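Local coordinates for uncharacterized protein (Staphylococcus aureus subsp. aureus, PDB 3QFK) that is of unknown function but belongs to the calcineurin-like metallophosphoesterase family, with a zinc and a manganese ion held in its N-terminal domain, at residues A[26-31]-A[46-51]; A[68-73]-A[242-247]; A[248-253]-A[261-266]. All blocks are in the same frame, centred on the assembly; numbering follows the deposited sequence. Where two conformers were deposited one is given.

Contact 1 (A[26-31]-A[46-51]); sequences SDVHGY and MGLLLA. With ZN (zinc ion), chain B.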
ATOM      1  N   SER A  26       6.748  -8.043   6.656  1.00 38.03           N
ATOM      2  CA  SER A  26       5.548  -7.259   6.501  1.00 38.49           C
ATOM      3  C   SER A  26       5.519  -6.641   5.132  1.00 35.19           C
ATOM      4  O   SER A  26       6.551  -6.433   4.508  1.00 34.43           O
ATOM      5  CB  SER A  26       5.492  -6.145   7.551  1.00 40.08           C
ATOM      6  OG  SER A  26       4.269  -5.430   7.461  1.00 42.34           O
ATOM      7  N   ASP A  27       4.317  -6.382   4.653  1.00 34.04           N
ATOM      8  CA  ASP A  27       4.127  -5.741   3.380  1.00 34.20           C
ATOM      9  C   ASP A  27       4.948  -6.368   2.245  1.00 34.73           C
ATOM     10  O   ASP A  27       5.593  -5.666   1.458  1.00 31.33           O
ATOM     11  CB  ASP A  27       4.427  -4.251   3.511  1.00 34.55           C
ATOM     12  CG  ASP A  27       3.518  -3.559   4.490  1.00 36.95           C
ATOM     13  OD1 ASP A  27       2.500  -3.011   4.045  1.00 42.35           O
ATOM     14  OD2 ASP A  27       3.790  -3.568   5.711  1.00 40.20           O
ATOM     15  N   VAL A  28       4.930  -7.695   2.193  1.00 33.87           N
ATOM     16  CA  VAL A  28       5.605  -8.442   1.157  1.00 33.95           C
ATOM     17  C   VAL A  28       5.003  -8.132  -0.196  1.00 33.57           C
ATOM     18  O   VAL A  28       5.713  -8.088  -1.212  1.00 33.02           O
ATOM     19  CB  VAL A  28       5.583  -9.940   1.465  1.00 34.39           C
ATOM     20  CG1 VAL A  28       6.202 -10.715   0.317  1.00 34.68           C
ATOM     21  CG2 VAL A  28       6.330 -10.165   2.768  1.00 33.64           C
ATOM     22  N   HIS A  29       3.692  -7.916  -0.205  1.00 33.32           N
ATOM     23  CA  HIS A  29       2.976  -7.485  -1.396  1.00 34.03           C
ATOM     24  C   HIS A  29       3.071  -8.396  -2.635  1.00 34.56           C
ATOM     25  O   HIS A  29       3.016  -7.923  -3.762  1.00 33.54           O
ATOM     26  CB  HIS A  29       3.382  -6.031  -1.759  1.00 34.74           C
ATOM     27  CG  HIS A  29       2.677  -4.979  -0.948  1.00 37.61           C
ATOM     28  ND1 HIS A  29       1.321  -4.744  -1.066  1.00 34.32           N
ATOM     29  CD2 HIS A  29       3.132  -4.095  -0.027  1.00 35.22           C
ATOM     30  CE1 HIS A  29       0.970  -3.775  -0.238  1.00 35.60           C
ATOM     31  NE2 HIS A  29       2.046  -3.364   0.409  1.00 32.74           N
ATOM     32  N   GLY A  30       3.206  -9.700  -2.415  1.00 34.65           N
ATOM     33  CA  GLY A  30       3.312 -10.656  -3.511  1.00 33.05           C
ATOM     34  C   GLY A  30       4.678 -10.632  -4.202  1.00 33.06           C
ATOM     35  O   GLY A  30       4.830 -11.153  -5.325  1.00 32.68           O
ATOM     36  N   TYR A  31       5.654  -9.964  -3.595  1.00 31.91           N
ATOM     37  CA  TYR A  31       7.010 -10.012  -4.116  1.00 32.02           C
ATOM     38  C   TYR A  31       7.678 -11.273  -3.516  1.00 33.25           C
ATOM     39  O   TYR A  31       8.329 -11.227  -2.460  1.00 34.06           O
ATOM     40  CB  TYR A  31       7.785  -8.748  -3.819  1.00 33.67           C
ATOM     41  CG  TYR A  31       7.280  -7.589  -4.661  1.00 34.19           C
ATOM     42  CD1 TYR A  31       7.797  -7.358  -5.942  1.00 37.78           C
ATOM     43  CD2 TYR A  31       6.225  -6.795  -4.231  1.00 32.45           C
ATOM     44  CE1 TYR A  31       7.309  -6.309  -6.755  1.00 35.57           C
ATOM     45  CE2 TYR A  31       5.723  -5.719  -5.059  1.00 34.83           C
ATOM     46  CZ  TYR A  31       6.269  -5.511  -6.301  1.00 35.60           C
ATOM     47  OH  TYR A  31       5.798  -4.496  -7.108  1.00 41.52           O
HETATM   48  N   MSE A  46      15.880  -9.407  -2.496  1.00 41.76           N
HETATM   49  CA  MSE A  46      14.562  -9.055  -2.002  1.00 41.07           C
HETATM   50  C   MSE A  46      13.621 -10.203  -2.241  1.00 39.20           C
HETATM   51  O   MSE A  46      13.963 -11.143  -2.924  1.00 41.10           O
HETATM   52  CB  MSE A  46      14.018  -7.893  -2.839  1.00 41.76           C
HETATM   53  CG  MSE A  46      13.700  -8.291  -4.363  1.00 36.86           C
HETATM   54 SE   MSE A  46      13.056  -6.739  -5.269  1.00 62.04          SE
HETATM   55  CE  MSE A  46      11.191  -6.767  -4.698  1.00 44.19           C
ATOM     56  N   GLY A  47      12.395 -10.046  -1.778  1.00 37.82           N
ATOM     57  CA  GLY A  47      11.368 -11.032  -1.974  1.00 36.62           C
ATOM     58  C   GLY A  47      11.339 -12.066  -0.882  1.00 35.15           C
ATOM     59  O   GLY A  47      12.310 -12.245  -0.164  1.00 35.20           O
ATOM     60  N   LEU A  48      10.211 -12.753  -0.787  1.00 34.94           N
ATOM     61  CA  LEU A  48       9.956 -13.714   0.282  1.00 33.89           C
ATOM     62  C   LEU A  48      10.827 -14.963   0.225  1.00 34.62           C
ATOM     63  O   LEU A  48      11.233 -15.470   1.263  1.00 35.09           O
ATOM     64  CB  LEU A  48       8.486 -14.120   0.259  1.00 34.57           C
ATOM     65  CG  LEU A  48       7.999 -14.936   1.465  1.00 36.48           C
ATOM     66  CD1 LEU A  48       8.030 -14.076   2.701  1.00 38.30           C
ATOM     67  CD2 LEU A  48       6.612 -15.432   1.179  1.00 35.75           C
ATOM     68  N   LEU A  49      11.103 -15.482  -0.962  1.00 33.92           N
ATOM     69  CA  LEU A  49      11.965 -16.649  -1.045  1.00 34.68           C
ATOM     70  C   LEU A  49      13.307 -16.364  -0.380  1.00 35.79           C
ATOM     71  O   LEU A  49      13.792 -17.158   0.444  1.00 35.64           O
ATOM     72  CB  LEU A  49      12.187 -17.092  -2.490  1.00 35.75           C
ATOM     73  CG  LEU A  49      10.989 -17.723  -3.204  1.00 37.14           C
ATOM     74  CD1 LEU A  49      11.331 -17.950  -4.686  1.00 35.13           C
ATOM     75  CD2 LEU A  49      10.599 -19.054  -2.524  1.00 38.44           C
ATOM     76  N   LEU A  50      13.875 -15.213  -0.685  0.70 35.88           N
ATOM     77  CA  LEU A  50      15.180 -14.883  -0.140  0.70 37.16           C
ATOM     78  C   LEU A  50      15.066 -14.463   1.318  0.70 35.36           C
ATOM     79  O   LEU A  50      15.875 -14.852   2.126  0.70 36.34           O
ATOM     80  CB  LEU A  50      15.867 -13.826  -1.006  0.70 36.49           C
ATOM     81  CG  LEU A  50      17.350 -13.662  -0.812  0.70 38.65           C
ATOM     82  CD1 LEU A  50      18.035 -15.034  -0.917  0.70 38.13           C
ATOM     83  CD2 LEU A  50      17.904 -12.674  -1.856  0.70 41.42           C
ATOM     84  N   ALA A  51      14.044 -13.695   1.659  1.00 35.98           N
ATOM     85  CA  ALA A  51      13.850 -13.286   3.071  1.00 35.94           C
ATOM     86  C   ALA A  51      13.666 -14.552   3.965  1.00 36.90           C
ATOM     87  O   ALA A  51      14.215 -14.635   5.057  1.00 37.28           O
ATOM     88  CB  ALA A  51      12.671 -12.340   3.219  1.00 34.79           C
TER
HETATM   89 ZN    ZN B 512       1.708  -2.035   2.238  1.00 44.93          ZN
HETATM   90  O   HOH W   1       0.738  -0.509   0.642  1.00 37.95           O
HETATM   91  O   HOH W   2       0.871  -0.098   3.291  1.00 34.48           O
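Tyr31 meets the chain again at Met46, Gly47 and Leu48, where helix 48-59 begins. Its carbonyl O accepts the N-H of Leu48 at 2.9 Å, though the bond is bent at the hydrogen (146°). The same oxygen takes a CA-H...O contact from Gly47 CA at 3.1 Å; Gly47 is the N-cap residue, and the N-H bond of Leu48, with this weaker contact beside it, ties the start of the helix to the loop. Along the selenomethionine Met46, CB leaves with CG wedged between the backbone N and the carbonyl carbon (chi1 68°), CG runs on to SE in an extended line, and the bend at chi3 swings CE back to the Tyr31 ring. There CE lies 3.7 Å from Tyr31 CD1 and 4.0 Å from Tyr31 CG, an oblique approach to the root of the ring. The loop 26-31 follows strand 19-25 and carries the Asp-X-His metal motif of the calcineurin-like phosphoesterases: Asp27 OD1 and His29 NE2 bind the zinc at 2.2 and 2.3 Å, and Val28 between them opens a type I' turn that closes at Tyr31. Val28 faces the helix instead of the metal, its CG1 lying 4.1 Å from Leu48 CB with the two side chains at about a right angle; Tyr97 of helix 91-99 packs on both. On the metal side, the second carboxylate oxygen of Asp27, OD2, accepts from Ser26 OG, which comes from above the carboxylate plane, and from the backbone N of His247.

Contact 2 (A[68-73]-A[242-247]); sequences IDNGDF and IFITGH. With MN (manganese (II) ion), chain C; ZN (zinc ion), chain B.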
ATOM      1  N   ILE A  68       6.326 -14.733  11.554  1.00 38.03           N
ATOM      2  CA  ILE A  68       5.117 -13.914  11.442  1.00 38.75           C
ATOM      3  C   ILE A  68       5.050 -13.061  10.208  1.00 38.08           C
ATOM      4  O   ILE A  68       6.059 -12.439   9.864  1.00 37.66           O
ATOM      5  CB  ILE A  68       5.133 -12.864  12.591  1.00 40.03           C
ATOM      6  CG1 ILE A  68       5.253 -13.567  13.947  1.00 40.14           C
ATOM      7  CG2 ILE A  68       3.917 -11.943  12.495  1.00 38.52           C
ATOM      8  CD1 ILE A  68       5.536 -12.642  15.093  1.00 41.88           C
ATOM      9  N   ASP A  69       3.888 -13.022   9.541  1.00 36.87           N
ATOM     10  CA  ASP A  69       3.677 -12.126   8.401  1.00 38.54           C
ATOM     11  C   ASP A  69       2.686 -11.028   8.858  1.00 38.24           C
ATOM     12  O   ASP A  69       1.577 -11.324   9.307  1.00 39.19           O
ATOM     13  CB  ASP A  69       3.199 -12.864   7.136  1.00 37.67           C
ATOM     14  CG  ASP A  69       2.848 -11.897   5.980  1.00 44.71           C
ATOM     15  OD1 ASP A  69       1.744 -11.294   6.027  1.00 53.48           O
ATOM     16  OD2 ASP A  69       3.633 -11.771   4.998  1.00 47.28           O
ATOM     17  N   ASN A  70       3.052  -9.768   8.684  1.00 38.94           N
ATOM     18  CA  ASN A  70       2.232  -8.682   9.236  1.00 37.99           C
ATOM     19  C   ASN A  70       1.327  -7.908   8.272  1.00 39.32           C
ATOM     20  O   ASN A  70       1.098  -6.699   8.450  1.00 43.52           O
ATOM     21  CB  ASN A  70       3.142  -7.735  10.031  1.00 39.05           C
ATOM     22  CG  ASN A  70       2.368  -6.782  10.936  1.00 41.78           C
ATOM     23  OD1 ASN A  70       1.360  -7.158  11.561  1.00 40.69           O
ATOM     24  ND2 ASN A  70       2.849  -5.539  11.027  1.00 44.48           N
ATOM     25  N   GLY A  71       0.779  -8.588   7.269  1.00 39.34           N
ATOM     26  CA  GLY A  71      -0.201  -7.964   6.369  1.00 38.41           C
ATOM     27  C   GLY A  71       0.289  -7.402   5.046  1.00 37.84           C
ATOM     28  O   GLY A  71       1.479  -7.205   4.845  1.00 35.98           O
ATOM     29  N   ASP A  72      -0.664  -7.099   4.170  1.00 36.38           N
ATOM     30  CA  ASP A  72      -0.373  -6.628   2.816  1.00 35.95           C
ATOM     31  C   ASP A  72       0.437  -7.691   2.064  1.00 36.48           C
ATOM     32  O   ASP A  72       1.487  -7.400   1.501  1.00 36.46           O
ATOM     33  CB  ASP A  72       0.299  -5.256   2.821  1.00 35.09           C
ATOM     34  CG  ASP A  72      -0.705  -4.133   2.879  1.00 34.47           C
ATOM     35  OD1 ASP A  72      -1.904  -4.422   3.059  1.00 38.11           O
ATOM     36  OD2 ASP A  72      -0.324  -2.976   2.700  1.00 32.17           O
ATOM     37  N   PHE A  73      -0.087  -8.919   2.067  1.00 35.60           N
ATOM     38  CA  PHE A  73       0.556 -10.050   1.416  1.00 37.25           C
ATOM     39  C   PHE A  73      -0.173 -10.530   0.155  1.00 39.04           C
ATOM     40  O   PHE A  73       0.398 -11.254  -0.664  1.00 41.69           O
ATOM     41  CB  PHE A  73       0.664 -11.243   2.410  1.00 37.78           C
ATOM     42  CG  PHE A  73      -0.675 -11.836   2.822  1.00 38.86           C
ATOM     43  CD1 PHE A  73      -1.287 -12.817   2.044  1.00 42.23           C
ATOM     44  CD2 PHE A  73      -1.318 -11.405   3.963  1.00 44.55           C
ATOM     45  CE1 PHE A  73      -2.527 -13.364   2.418  1.00 44.52           C
ATOM     46  CE2 PHE A  73      -2.550 -11.959   4.354  1.00 46.37           C
ATOM     47  CZ  PHE A  73      -3.153 -12.927   3.560  1.00 47.57           C
ATOM     48  N   ILE A 242       6.695  -6.559  22.902  1.00 45.94           N
ATOM     49  CA  ILE A 242       7.068  -6.465  21.486  1.00 42.76           C
ATOM     50  C   ILE A 242       5.919  -5.793  20.709  1.00 42.43           C
ATOM     51  O   ILE A 242       4.758  -6.234  20.808  1.00 39.38           O
ATOM     52  CB  ILE A 242       7.332  -7.826  20.858  1.00 42.11           C
ATOM     53  CG1 ILE A 242       8.336  -8.643  21.691  1.00 42.94           C
ATOM     54  CG2 ILE A 242       7.837  -7.664  19.456  1.00 39.32           C
ATOM     55  CD1 ILE A 242       8.557 -10.061  21.150  1.00 41.60           C
ATOM     56  N   PHE A 243       6.247  -4.716  19.983  1.00 41.00           N
ATOM     57  CA  PHE A 243       5.283  -3.975  19.140  1.00 42.33           C
ATOM     58  C   PHE A 243       5.720  -4.130  17.664  1.00 41.61           C
ATOM     59  O   PHE A 243       6.712  -3.536  17.222  1.00 42.45           O
ATOM     60  CB  PHE A 243       5.207  -2.497  19.563  1.00 44.20           C
ATOM     61  CG  PHE A 243       3.984  -1.771  19.043  1.00 48.82           C
ATOM     62  CD1 PHE A 243       2.713  -2.196  19.388  1.00 57.16           C
ATOM     63  CD2 PHE A 243       4.093  -0.636  18.280  1.00 52.34           C
ATOM     64  CE1 PHE A 243       1.587  -1.533  18.926  1.00 57.71           C
ATOM     65  CE2 PHE A 243       2.962   0.031  17.833  1.00 53.12           C
ATOM     66  CZ  PHE A 243       1.718  -0.418  18.154  1.00 53.00           C
ATOM     67  N   ILE A 244       5.009  -4.977  16.923  1.00 40.86           N
ATOM     68  CA  ILE A 244       5.327  -5.257  15.524  1.00 40.64           C
ATOM     69  C   ILE A 244       4.400  -4.401  14.708  1.00 41.40           C
ATOM     70  O   ILE A 244       3.199  -4.387  14.968  1.00 41.30           O
ATOM     71  CB  ILE A 244       5.137  -6.755  15.220  1.00 41.92           C
ATOM     72  CG1 ILE A 244       6.265  -7.548  15.884  1.00 41.46           C
ATOM     73  CG2 ILE A 244       5.100  -7.034  13.714  1.00 40.73           C
ATOM     74  CD1 ILE A 244       6.041  -9.048  15.875  1.00 45.90           C
ATOM     75  N   THR A 245       4.960  -3.635  13.773  1.00 40.77           N
ATOM     76  CA  THR A 245       4.176  -2.738  12.942  1.00 42.19           C
ATOM     77  C   THR A 245       4.470  -2.924  11.456  1.00 42.47           C
ATOM     78  O   THR A 245       5.387  -3.677  11.060  1.00 42.19           O
ATOM     79  CB  THR A 245       4.420  -1.250  13.351  1.00 42.81           C
ATOM     80  OG1 THR A 245       5.799  -0.894  13.161  1.00 46.74           O
ATOM     81  CG2 THR A 245       4.052  -1.048  14.802  1.00 44.81           C
ATOM     82  N   GLY A 246       3.679  -2.254  10.628  1.00 42.15           N
ATOM     83  CA  GLY A 246       3.843  -2.330   9.171  1.00 40.75           C
ATOM     84  C   GLY A 246       3.120  -1.156   8.561  1.00 40.26           C
ATOM     85  O   GLY A 246       3.082  -0.089   9.160  1.00 40.38           O
ATOM     86  N   HIS A 247       2.564  -1.366   7.375  1.00 38.10           N
ATOM     87  CA  HIS A 247       1.747  -0.377   6.663  1.00 39.13           C
ATOM     88  C   HIS A 247       2.477   0.827   6.040  1.00 39.11           C
ATOM     89  O   HIS A 247       2.206   1.184   4.904  1.00 38.91           O
ATOM     90  CB  HIS A 247       0.596   0.125   7.569  1.00 37.36           C
ATOM     91  CG  HIS A 247      -0.361   1.041   6.872  1.00 38.09           C
ATOM     92  ND1 HIS A 247      -1.116   0.633   5.795  1.00 38.87           N
ATOM     93  CD2 HIS A 247      -0.705   2.333   7.109  1.00 37.15           C
ATOM     94  CE1 HIS A 247      -1.868   1.636   5.380  1.00 37.93           C
ATOM     95  NE2 HIS A 247      -1.644   2.681   6.166  1.00 41.70           N
TER
HETATM   96 MN    MN C 513      -0.961  -1.368   4.364  0.80 47.43          MN
HETATM   97 ZN    ZN B 512       1.708  -2.035   2.238  1.00 44.93          ZN
HETATM   98  O   HOH W   2       0.871  -0.098   3.291  1.00 34.48           O
HETATM   99  O   HOH W   1       0.738  -0.509   0.642  1.00 37.95           O
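The ends of strands 64-69 and 242-244, which belong to two different sheets, come closest at Asn70 and Gly246, whose CA atoms are 6.6 Å apart, with no clear hydrogen bond between the two backbones. Contact is made by side chains. Ile68 and Ile244 reach toward each other tip to tip, CD1 to CD1 at 3.7 Å; each has CG1 anti to its own carbonyl carbon, which leaves the CG2 branch on another side. In Ile244 that branch turns to Asn70, and the two side chains slide past each other in opposite directions, with Ile244 CG2 at 3.8 Å from Asn70 ND2. The amide of Asn70 continues over the Thr245-Gly246 peptide, ND2 standing 3.1 Å from Thr245 C, while its strongest polar partner is Thr106. Asp69 points away from the contact, and its OD1 accepts the N-H of Gly71, an Asx turn that bends the chain leading to Asp72. This is the sandwich core of a calcineurin-like phosphoesterase, with the metals at the strand ends. Asp72 OD2 bridges them, 2.3 Å from the zinc and 2.4 Å from the manganese, and His247 ND1 binds the manganese at 2.5 Å. Asn109 and His207 complete the protein ligands of manganese, and Glu226 accepts a bond from His247 NE2. Water 2 spans both metals and donates to His247 O at 2.5 Å. Bound by two cations at once, this water is probably more acidic than bulk solvent, although the shared carboxylate oxygen of Asp72 offsets part of their charge.

Contact 3 (A[248-253]-A[261-266]); sequences QHRQIA and VIQPGT. With ZN (zinc ion), chain B.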
ATOM      1  N   GLN A 248       3.381   1.432   6.789  1.00 39.43           N
ATOM      2  CA  GLN A 248       4.100   2.611   6.340  1.00 39.68           C
ATOM      3  C   GLN A 248       5.346   2.298   5.542  1.00 39.14           C
ATOM      4  O   GLN A 248       5.957   3.212   5.004  1.00 39.22           O
ATOM      5  CB  GLN A 248       4.468   3.476   7.536  1.00 41.00           C
ATOM      6  CG  GLN A 248       3.281   4.185   8.191  1.00 43.17           C
ATOM      7  CD  GLN A 248       3.729   4.980   9.403  1.00 43.53           C
ATOM      8  OE1 GLN A 248       4.524   4.495  10.209  1.00 42.46           O
ATOM      9  NE2 GLN A 248       3.247   6.203   9.524  1.00 44.55           N
ATOM     10  N   HIS A 249       5.736   1.021   5.476  1.00 37.96           N
ATOM     11  CA  HIS A 249       6.891   0.606   4.684  1.00 38.14           C
ATOM     12  C   HIS A 249       8.211   1.192   5.186  1.00 38.57           C
ATOM     13  O   HIS A 249       9.156   1.341   4.416  1.00 40.83           O
ATOM     14  CB  HIS A 249       6.682   1.014   3.215  1.00 38.49           C
ATOM     15  CG  HIS A 249       5.530   0.330   2.552  1.00 40.42           C
ATOM     16  ND1 HIS A 249       5.333   0.366   1.185  1.00 40.42           N
ATOM     17  CD2 HIS A 249       4.572  -0.495   3.048  1.00 41.57           C
ATOM     18  CE1 HIS A 249       4.250  -0.333   0.881  1.00 41.37           C
ATOM     19  NE2 HIS A 249       3.776  -0.873   1.993  1.00 39.69           N
ATOM     20  N   ARG A 250       8.289   1.509   6.465  1.00 38.57           N
ATOM     21  CA  ARG A 250       9.518   2.073   7.038  1.00 41.02           C
ATOM     22  C   ARG A 250      10.360   0.957   7.640  1.00 42.03           C
ATOM     23  O   ARG A 250       9.842  -0.132   7.919  1.00 41.38           O
ATOM     24  CB  ARG A 250       9.155   3.056   8.148  1.00 40.60           C
ATOM     25  CG  ARG A 250       8.252   4.177   7.677  1.00 42.55           C
ATOM     26  CD  ARG A 250       7.541   4.872   8.833  1.00 42.59           C
ATOM     27  NE  ARG A 250       8.420   5.664   9.681  1.00 46.30           N
ATOM     28  CZ  ARG A 250       8.003   6.363  10.738  1.00 49.80           C
ATOM     29  NH1 ARG A 250       6.728   6.334  11.105  1.00 44.68           N
ATOM     30  NH2 ARG A 250       8.867   7.084  11.448  1.00 52.99           N
ATOM     31  N   GLN A 251      11.644   1.235   7.821  1.00 42.85           N
ATOM     32  CA  GLN A 251      12.582   0.308   8.454  1.00 44.49           C
ATOM     33  C   GLN A 251      12.871   0.867   9.840  1.00 45.06           C
ATOM     34  O   GLN A 251      13.513   1.880   9.965  1.00 45.13           O
ATOM     35  CB  GLN A 251      13.843   0.146   7.608  1.00 45.11           C
ATOM     36  CG  GLN A 251      13.562  -0.646   6.331  1.00 47.90           C
ATOM     37  CD  GLN A 251      14.795  -0.928   5.505  1.00 55.49           C
ATOM     38  OE1 GLN A 251      15.926  -0.870   5.995  1.00 62.55           O
ATOM     39  NE2 GLN A 251      14.581  -1.264   4.239  1.00 58.47           N
ATOM     40  N   ILE A 252      12.263   0.250  10.858  1.00 45.48           N
ATOM     41  CA  ILE A 252      12.374   0.675  12.253  1.00 45.70           C
ATOM     42  C   ILE A 252      12.670  -0.531  13.118  1.00 45.36           C
ATOM     43  O   ILE A 252      12.050  -1.581  12.954  1.00 42.34           O
ATOM     44  CB  ILE A 252      11.044   1.291  12.750  1.00 46.08           C
ATOM     45  CG1 ILE A 252      10.758   2.613  12.022  1.00 48.39           C
ATOM     46  CG2 ILE A 252      11.090   1.553  14.268  1.00 47.60           C
ATOM     47  CD1 ILE A 252       9.437   3.226  12.369  1.00 45.70           C
ATOM     48  N   ALA A 253      13.622  -0.365  14.022  1.00 45.10           N
ATOM     49  CA  ALA A 253      14.040  -1.396  14.945  1.00 45.75           C
ATOM     50  C   ALA A 253      14.692  -0.650  16.095  1.00 46.55           C
ATOM     51  O   ALA A 253      15.847  -0.283  15.993  1.00 46.22           O
ATOM     52  CB  ALA A 253      15.033  -2.319  14.310  1.00 43.58           C
ATOM     53  N   VAL A 261      10.294  -2.285  19.469  1.00 47.12           N
ATOM     54  CA  VAL A 261       9.466  -1.788  18.356  1.00 45.10           C
ATOM     55  C   VAL A 261      10.122  -2.133  17.019  1.00 45.52           C
ATOM     56  O   VAL A 261      11.318  -1.883  16.814  1.00 45.52           O
ATOM     57  CB  VAL A 261       9.261  -0.270  18.449  1.00 45.31           C
ATOM     58  CG1 VAL A 261       8.361   0.212  17.321  1.00 44.09           C
ATOM     59  CG2 VAL A 261       8.676   0.109  19.785  1.00 42.68           C
ATOM     60  N   ILE A 262       9.342  -2.727  16.119  1.00 45.14           N
ATOM     61  CA  ILE A 262       9.837  -3.159  14.829  1.00 45.26           C
ATOM     62  C   ILE A 262       8.894  -2.808  13.692  1.00 45.40           C
ATOM     63  O   ILE A 262       7.682  -2.934  13.840  1.00 43.95           O
ATOM     64  CB  ILE A 262       9.940  -4.702  14.782  1.00 46.15           C
ATOM     65  CG1 ILE A 262      11.171  -5.243  15.472  1.00 47.00           C
ATOM     66  CG2 ILE A 262      10.056  -5.187  13.323  1.00 50.32           C
ATOM     67  CD1 ILE A 262      12.344  -5.369  14.557  1.00 43.15           C
ATOM     68  N   GLN A 263       9.464  -2.359  12.561  1.00 45.96           N
ATOM     69  CA  GLN A 263       8.730  -2.166  11.303  1.00 45.04           C
ATOM     70  C   GLN A 263       9.729  -2.650  10.214  1.00 44.82           C
ATOM     71  O   GLN A 263      10.739  -2.012   9.978  1.00 44.57           O
ATOM     72  CB  GLN A 263       8.225  -0.735  11.080  1.00 44.51           C
ATOM     73  CG  GLN A 263       7.188  -0.710   9.936  1.00 43.72           C
ATOM     74  CD  GLN A 263       6.469   0.609   9.749  1.00 40.69           C
ATOM     75  OE1 GLN A 263       6.356   1.083   8.635  1.00 43.21           O
ATOM     76  NE2 GLN A 263       5.949   1.180  10.826  1.00 41.31           N
ATOM     77  N   PRO A 264       9.451  -3.791   9.561  1.00 44.32           N
ATOM     78  CA  PRO A 264      10.469  -4.348   8.664  1.00 43.63           C
ATOM     79  C   PRO A 264      10.355  -4.034   7.182  1.00 43.45           C
ATOM     80  O   PRO A 264      10.543  -4.922   6.345  1.00 44.10           O
ATOM     81  CB  PRO A 264      10.315  -5.853   8.928  1.00 44.34           C
ATOM     82  CG  PRO A 264       8.805  -6.000   9.111  1.00 42.91           C
ATOM     83  CD  PRO A 264       8.280  -4.683   9.634  1.00 44.44           C
ATOM     84  N   GLY A 265      10.046  -2.786   6.837  1.00 43.05           N
ATOM     85  CA  GLY A 265      10.036  -2.371   5.440  1.00 40.72           C
ATOM     86  C   GLY A 265       8.971  -2.990   4.584  1.00 39.99           C
ATOM     87  O   GLY A 265       7.813  -3.171   5.025  1.00 40.46           O
ATOM     88  N   THR A 266       9.359  -3.335   3.362  1.00 37.45           N
ATOM     89  CA  THR A 266       8.453  -3.900   2.397  1.00 37.44           C
ATOM     90  C   THR A 266       9.195  -4.720   1.343  1.00 37.69           C
ATOM     91  O   THR A 266      10.397  -4.560   1.156  1.00 37.27           O
ATOM     92  CB  THR A 266       7.649  -2.748   1.690  1.00 37.63           C
ATOM     93  OG1 THR A 266       6.653  -3.293   0.794  1.00 39.48           O
ATOM     94  CG2 THR A 266       8.601  -1.788   0.915  1.00 41.43           C
TER
HETATM   95 ZN    ZN B 512       1.708  -2.035   2.238  1.00 44.93          ZN
HETATM   96  O   HOH W   3       5.885  -1.889   6.685  1.00 31.87           O
HETATM   97  O   HOH W   4      12.087  -1.781   2.595  1.00 36.10           O
HETATM   98  O   HOH W   1       0.738  -0.509   0.642  1.00 37.95           O
HETATM   99  O   HOH W   2       0.871  -0.098   3.291  1.00 34.48           O
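In Gln263, CG is anti to the backbone N (chi1 -166°) and the chain is extended beyond it, which carries the amide past its own strand pair to the loop 248-250; in Thr266, OG1 takes the anti place (chi1 -175°) and lies over the His249 ring. Gln263 OE1 accepts the N-H of Arg250 at 2.9 Å in a fairly straight bond (163°), the donor tilted from the carbonyl plane, and also lies 3.2 Å from Gln248 CB. The NE2 end is bonded to Thr245 OG1. Along the strands, Ile252 and Gln263 form the hydrogen-bonded antiparallel pair of a beta hairpin, 251-256 with 259-264, and exchange both backbone bonds; the Gly265 N-H then reaches Arg250 O at 2.9 Å. Ile252 CB rests against Gln263 CB, while on the opposite sheet face Ala253 CB meets Ile262 CD1. Arg250 bends at chi3 so that NH1 bonds Gln248 OE1 from above the Gln248 carbonyl plane, OE1 lying close to the guanidinium plane; Ile252 CD1 sits over one guanidinium face, toward its rim, and Gln248 NE2 is bonded to Phe210 O. Thr266 CB makes a CH-pi contact over the His249 ring, 3.9 Å from its centroid, and Thr266 OG1 is bonded to Asp27 O. His249 NE2 binds the zinc at 2.4 Å. The ring is therefore fixed at its tip by the metal and backed on one face by a threonine tied to another zinc ligand, which probably limits its tilting.

In the fold
The three contacts follow one another along the chain, each closing before the next opens, and their centres lie 9 to 14 Å apart around one dinuclear metal site. Contact 1 hangs from strand 19-25 and contact 2 takes in strand 64-69, neighbours in one mixed sheet; strand 242-244 of contact 2 and the hairpin of contact 3 belong to the other. Backbone bonds such as His29 N to Asp72 O join contacts 1 and 2, and Thr245 N to Ile262 O joins contacts 2 and 3. All three supply zinc ligands, Asp27 and His29, then Asp72, then His249, so the complete site exists only when both sheets of the domain are brought together.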